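Side-chain contacts in hypothetical protein (Pseudomonas aeruginosa, PDB 2IGS), which is of unknown function but belongs to the DUF3218 family of the lysozyme clan, so a link to polysaccharide binding or cleavage is possible though not established: residues 118-123 with 212-217; 108-111 with 116-119. One frame throughout, in Å; residues are numbered along the deposited sequence.

Interaction 1. Residues 118-123 with 212-217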
loop_
_atom_site.group_PDB
_atom_site.type_symbol
_atom_site.label_atom_id
_atom_site.label_comp_id
_atom_site.label_asym_id
_atom_site.label_seq_id
_atom_site.Cartn_x
_atom_site.Cartn_y
_atom_site.Cartn_z
ATOM N N LEU F 118 -24.064 -4.618 -17.696
ATOM C CA LEU F 118 -23.785 -5.574 -18.762
ATOM C C LEU F 118 -22.381 -6.133 -18.660
ATOM O O LEU F 118 -22.084 -7.201 -19.224
ATOM C CB LEU F 118 -23.939 -4.907 -20.137
ATOM C CG LEU F 118 -25.255 -4.895 -20.921
ATOM C CD1 LEU F 118 -24.926 -4.418 -22.332
ATOM C CD2 LEU F 118 -26.005 -6.270 -20.969
ATOM N N ASP F 119 -21.498 -5.389 -17.986
ATOM C CA ASP F 119 -20.103 -5.807 -17.889
ATOM C C ASP F 119 -19.970 -7.084 -17.081
ATOM O O ASP F 119 -19.007 -7.838 -17.268
ATOM C CB ASP F 119 -19.201 -4.691 -17.336
ATOM C CG ASP F 119 -18.458 -3.946 -18.441
ATOM O OD1 ASP F 119 -18.741 -4.197 -19.622
ATOM O OD2 ASP F 119 -17.581 -3.120 -18.155
ATOM N N ARG F 120 -20.928 -7.320 -16.182
ATOM C CA ARG F 120 -20.980 -8.563 -15.409
ATOM C C ARG F 120 -21.094 -9.807 -16.299
ATOM O O ARG F 120 -20.608 -10.875 -15.932
ATOM C CB ARG F 120 -22.128 -8.535 -14.383
ATOM C CG ARG F 120 -21.764 -7.931 -13.035
ATOM C CD ARG F 120 -20.813 -8.833 -12.242
ATOM N NE ARG F 120 -21.490 -9.674 -11.256
ATOM C CZ ARG F 120 -20.941 -10.742 -10.671
ATOM N NH1 ARG F 120 -19.706 -11.128 -10.977
ATOM N NH2 ARG F 120 -21.627 -11.437 -9.778
ATOM N N PHE F 121 -21.711 -9.650 -17.470
ATOM C CA PHE F 121 -22.033 -10.791 -18.359
ATOM C C PHE F 121 -20.940 -11.124 -19.361
ATOM O O PHE F 121 -21.114 -12.013 -20.205
ATOM C CB PHE F 121 -23.347 -10.557 -19.137
ATOM C CG PHE F 121 -24.530 -10.219 -18.275
ATOM C CD1 PHE F 121 -24.792 -10.927 -17.103
ATOM C CD2 PHE F 121 -25.410 -9.207 -18.665
ATOM C CE1 PHE F 121 -25.909 -10.598 -16.295
ATOM C CE2 PHE F 121 -26.527 -8.859 -17.869
ATOM C CZ PHE F 121 -26.780 -9.562 -16.678
ATOM N N LYS F 122 -19.815 -10.417 -19.282
ATOM C CA LYS F 122 -18.745 -10.579 -20.265
ATOM C C LYS F 122 -17.684 -11.580 -19.829
ATOM O O LYS F 122 -17.671 -12.034 -18.669
ATOM C CB LYS F 122 -18.129 -9.222 -20.591
ATOM C CG LYS F 122 -19.128 -8.276 -21.236
ATOM C CD LYS F 122 -18.537 -6.944 -21.565
ATOM C CE LYS F 122 -19.558 -6.048 -22.210
ATOM N NZ LYS F 122 -19.124 -4.617 -22.143
ATOM N N GLY F 123 -16.814 -11.962 -20.759
ATOM C CA GLY F 123 -15.633 -12.752 -20.397
ATOM C C GLY F 123 -15.781 -14.232 -20.023
ATOM O O GLY F 123 -14.824 -14.850 -19.540
ATOM N N ALA F 212 -31.674 -14.526 -13.221
ATOM C CA ALA F 212 -31.930 -15.132 -11.911
ATOM C C ALA F 212 -30.651 -15.352 -11.100
ATOM O O ALA F 212 -30.573 -14.999 -9.920
ATOM C CB ALA F 212 -32.684 -16.468 -12.077
ATOM N N TYR F 213 -29.682 -15.987 -11.748
ATOM C CA TYR F 213 -28.347 -16.247 -11.228
ATOM C C TYR F 213 -27.665 -14.946 -10.824
ATOM O O TYR F 213 -27.302 -14.762 -9.665
ATOM C CB TYR F 213 -27.551 -16.953 -12.319
ATOM C CG TYR F 213 -26.099 -17.224 -11.992
ATOM C CD1 TYR F 213 -25.734 -18.330 -11.231
ATOM C CD2 TYR F 213 -25.081 -16.416 -12.512
ATOM C CE1 TYR F 213 -24.400 -18.596 -10.929
ATOM C CE2 TYR F 213 -23.725 -16.679 -12.220
ATOM C CZ TYR F 213 -23.398 -17.768 -11.428
ATOM O OH TYR F 213 -22.082 -18.054 -11.123
ATOM N N PHE F 214 -27.524 -14.027 -11.773
ATOM C CA PHE F 214 -26.782 -12.793 -11.517
ATOM C C PHE F 214 -27.458 -11.837 -10.556
ATOM O O PHE F 214 -26.828 -10.918 -10.050
ATOM C CB PHE F 214 -26.384 -12.085 -12.828
ATOM C CG PHE F 214 -25.076 -12.566 -13.382
ATOM C CD1 PHE F 214 -23.876 -12.235 -12.751
ATOM C CD2 PHE F 214 -25.042 -13.386 -14.492
ATOM C CE1 PHE F 214 -22.663 -12.700 -13.244
ATOM C CE2 PHE F 214 -23.841 -13.849 -14.994
ATOM C CZ PHE F 214 -22.647 -13.496 -14.378
ATOM N N ALA F 215 -28.740 -12.057 -10.306
ATOM C CA ALA F 215 -29.437 -11.332 -9.263
ATOM C C ALA F 215 -29.105 -11.919 -7.884
ATOM O O ALA F 215 -29.078 -11.198 -6.892
ATOM C CB ALA F 215 -30.960 -11.358 -9.508
ATOM N N ALA F 216 -28.877 -13.229 -7.826
ATOM C CA ALA F 216 -28.748 -13.910 -6.548
ATOM C C ALA F 216 -27.296 -13.999 -6.075
ATOM O O ALA F 216 -27.000 -13.993 -4.865
ATOM C CB ALA F 216 -29.353 -15.295 -6.640
ATOM N N ILE F 217 -26.397 -14.049 -7.045
ATOM C CA ILE F 217 -25.066 -14.574 -6.840
ATOM C C ILE F 217 -24.161 -13.612 -6.073
ATOM O O ILE F 217 -23.226 -14.052 -5.391
ATOM C CB ILE F 217 -24.485 -15.041 -8.204
ATOM C CG1 ILE F 217 -24.065 -16.518 -8.149
ATOM C CG2 ILE F 217 -23.455 -14.059 -8.776
ATOM C CD1 ILE F 217 -23.001 -16.863 -7.130
HETATM O O HOH W 1 -24.052 -10.749 -9.667
#
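With CG anti to the carbonyl carbon (chi1 -54°), Phe121 of the 3-10 turn brings the CD1-CE1 edge of its ring to Phe214 on helix 203-216, and the Arg120 chain, bent at chi2 and again at chi3, sets its guanidinium beside the same ring. In this mainly helical fold of the DUF3218 family the contact is a T-shaped aromatic pair flanked by an arginine. Phe121 presents its edge to the face of Phe214, with the ring centroids 5.1 Å apart and the planes at 74°. Phe121 CE1 lies 3.4 Å from Phe214 CD2, a tight apolar approach. The opposite face of Phe214 is taken by CD2 of Tyr213, its neighbour on the helix, so the ring is held between two aromatic side chains.

The guanidinium of Arg120, modelled in two conformers of which one is described, meets Phe214 in the converse manner. Phe214 CE1 sits 3.6 Å above the guanidinium plane, over its centre, and the two planes are 86° apart. The charged group thus turns its flat face to the rim of the ring and does not lie over the pi cloud. Ile217 CG2 closes in obliquely, 3.3 Å from Arg120 NH2. Phe113 of helix 87-113 also packs on Arg120, and Leu48 and Tyr152 pack on Phe121.

Lys122 NZ forms a salt bridge of 2.6 Å with Asp119 OD1, and Asp119 OD2 accepts a hydrogen bond from Ala138 N of the second subunit. In the conformer described, a water bridges the two segments, accepting from Arg120 NH2 and donating to Phe214 O at 2.8 Å.

Interaction 2. Residues 108-111 with 116-119. With SO4 (sulfate ion), chain U.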
loop_
_atom_site.group_PDB
_atom_site.type_symbol
_atom_site.label_atom_id
_atom_site.label_comp_id
_atom_site.label_asym_id
_atom_site.label_seq_id
_atom_site.Cartn_x
_atom_site.Cartn_y
_atom_site.Cartn_z
ATOM N N ARG F 108 -33.167 -5.877 -9.704
ATOM C CA ARG F 108 -32.133 -6.202 -8.716
ATOM C C ARG F 108 -30.737 -5.960 -9.283
ATOM O O ARG F 108 -29.918 -5.296 -8.654
ATOM C CB ARG F 108 -32.259 -7.654 -8.229
ATOM C CG ARG F 108 -32.654 -7.823 -6.751
ATOM C CD ARG F 108 -32.824 -9.309 -6.373
ATOM N NE ARG F 108 -31.975 -9.729 -5.248
ATOM C CZ ARG F 108 -31.715 -10.999 -4.918
ATOM N NH1 ARG F 108 -30.925 -11.268 -3.890
ATOM N NH2 ARG F 108 -32.228 -12.006 -5.613
ATOM N N ILE F 109 -30.484 -6.480 -10.481
ATOM C CA ILE F 109 -29.167 -6.347 -11.131
ATOM C C ILE F 109 -28.811 -4.871 -11.413
ATOM O O ILE F 109 -27.692 -4.436 -11.154
ATOM C CB ILE F 109 -29.111 -7.217 -12.411
ATOM C CG1 ILE F 109 -28.982 -8.689 -12.027
ATOM C CG2 ILE F 109 -27.985 -6.795 -13.327
ATOM C CD1 ILE F 109 -29.247 -9.671 -13.173
ATOM N N LYS F 110 -29.789 -4.105 -11.885
ATOM C CA LYS F 110 -29.603 -2.693 -12.185
ATOM C C LYS F 110 -29.416 -1.838 -10.928
ATOM O O LYS F 110 -28.652 -0.879 -10.952
ATOM C CB LYS F 110 -30.768 -2.164 -13.021
ATOM C CG LYS F 110 -30.825 -2.743 -14.435
ATOM C CD LYS F 110 -32.153 -2.406 -15.106
ATOM C CE LYS F 110 -32.221 -0.948 -15.551
ATOM N NZ LYS F 110 -33.538 -0.626 -16.169
ATOM N N ALA F 111 -30.109 -2.180 -9.838
ATOM C CA ALA F 111 -29.890 -1.511 -8.546
ATOM C C ALA F 111 -28.495 -1.782 -7.992
ATOM O O ALA F 111 -27.917 -0.930 -7.320
ATOM C CB ALA F 111 -30.948 -1.920 -7.531
ATOM N N GLY F 116 -24.144 0.172 -16.128
ATOM C CA GLY F 116 -23.064 -0.585 -16.768
ATOM C C GLY F 116 -23.067 -2.063 -16.417
ATOM O O GLY F 116 -22.072 -2.777 -16.648
ATOM N N TYR F 117 -24.199 -2.509 -15.869
ATOM C CA TYR F 117 -24.407 -3.884 -15.411
ATOM C C TYR F 117 -23.987 -4.958 -16.416
ATOM O O TYR F 117 -23.593 -6.069 -16.038
ATOM C CB TYR F 117 -25.865 -4.087 -14.986
ATOM C CG TYR F 117 -26.903 -4.187 -16.101
ATOM C CD1 TYR F 117 -27.657 -3.081 -16.476
ATOM C CD2 TYR F 117 -27.167 -5.402 -16.728
ATOM C CE1 TYR F 117 -28.633 -3.180 -17.477
ATOM C CE2 TYR F 117 -28.134 -5.519 -17.728
ATOM C CZ TYR F 117 -28.866 -4.408 -18.095
ATOM O OH TYR F 117 -29.822 -4.517 -19.082
ATOM N N LEU F 118 -24.064 -4.618 -17.696
ATOM C CA LEU F 118 -23.785 -5.574 -18.762
ATOM C C LEU F 118 -22.381 -6.133 -18.660
ATOM O O LEU F 118 -22.084 -7.201 -19.224
ATOM C CB LEU F 118 -23.939 -4.907 -20.137
ATOM C CG LEU F 118 -25.255 -4.895 -20.921
ATOM C CD1 LEU F 118 -24.926 -4.418 -22.332
ATOM C CD2 LEU F 118 -26.005 -6.270 -20.969
ATOM N N ASP F 119 -21.498 -5.389 -17.986
ATOM C CA ASP F 119 -20.103 -5.807 -17.889
ATOM C C ASP F 119 -19.970 -7.084 -17.081
ATOM O O ASP F 119 -19.007 -7.838 -17.268
ATOM C CB ASP F 119 -19.201 -4.691 -17.336
ATOM C CG ASP F 119 -18.458 -3.946 -18.441
ATOM O OD1 ASP F 119 -18.741 -4.197 -19.622
ATOM O OD2 ASP F 119 -17.581 -3.120 -18.155
HETATM S S SO4 U . -29.741 -7.539 -3.400
HETATM O O1 SO4 U . -30.426 -6.786 -2.350
HETATM O O2 SO4 U . -30.226 -7.071 -4.699
HETATM O O3 SO4 U . -28.292 -7.319 -3.282
HETATM O O4 SO4 U . -30.039 -8.965 -3.234
#
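Sulfate O4 is gripped twice by Arg108 on helix 87-113, by NH1 at 2.6 Å and by NE at 2.9 Å. Next to this site, the 3-10 turn that follows the helix in this mainly helical fold folds Tyr117 back on Ile109 and Lys110. The NH1 bond has an N-H...O angle of 150°, and the sulfate sulfur lies in the guanidinium plane at its edge. Arg108 is modelled in two conformers, so this grip applies to the one described; NE also makes a weak bond of 3.2 Å to sulfate O2. The ion probably comes from the crystallisation liquor.

Tyr117 CG stands between the backbone N and the carbonyl carbon (chi1 74°), and the ring packs on Ile109 and Lys110. Ile109 crosses Tyr117 at about a right angle and brings CG2 to 3.8 Å from Tyr117 CD2. On the CD1-CE1 side of the ring, Lys110 CG approaches obliquely, 3.8 Å from Tyr117 CE1, so it is the aliphatic part of the lysine that packs there.

The polar ends of both side chains turn to Glu40 of helix 35-48. Lys110 NZ forms a salt bridge with OE1, while Tyr117 OH is hydrogen-bonded to OE2, so one carboxylate ties the helix and the turn together and restrains the tyrosine at its far end. Leu118 points away from 108-111 and packs on Ile44 and Arg47 of helix 35-48. The turn itself is closed by a 3.0 Å bond from Asp119 N to Gly116 O.

Overall arrangement
Along the chain, helix 87-113 runs through 108-111 and then reverses into 116-119, so interaction 2 closes a short local loop. The same turn continues to residue 123 and, through interaction 1, meets 212-217 near the C terminus. That closes a far longer loop, containing the three-stranded sheet, the helices that follow it and most of helix 203-216. The two loops follow one another, overlapping in Leu118 and Asp119, and neither nests in the other. Their centres are 8 Å apart, and they join directly where helices 87-113 and 203-216 pack, with Ile109 CG1 3.7 Å from Phe214 O. Both border the second subunit, so the turn links two helices and a subunit interface.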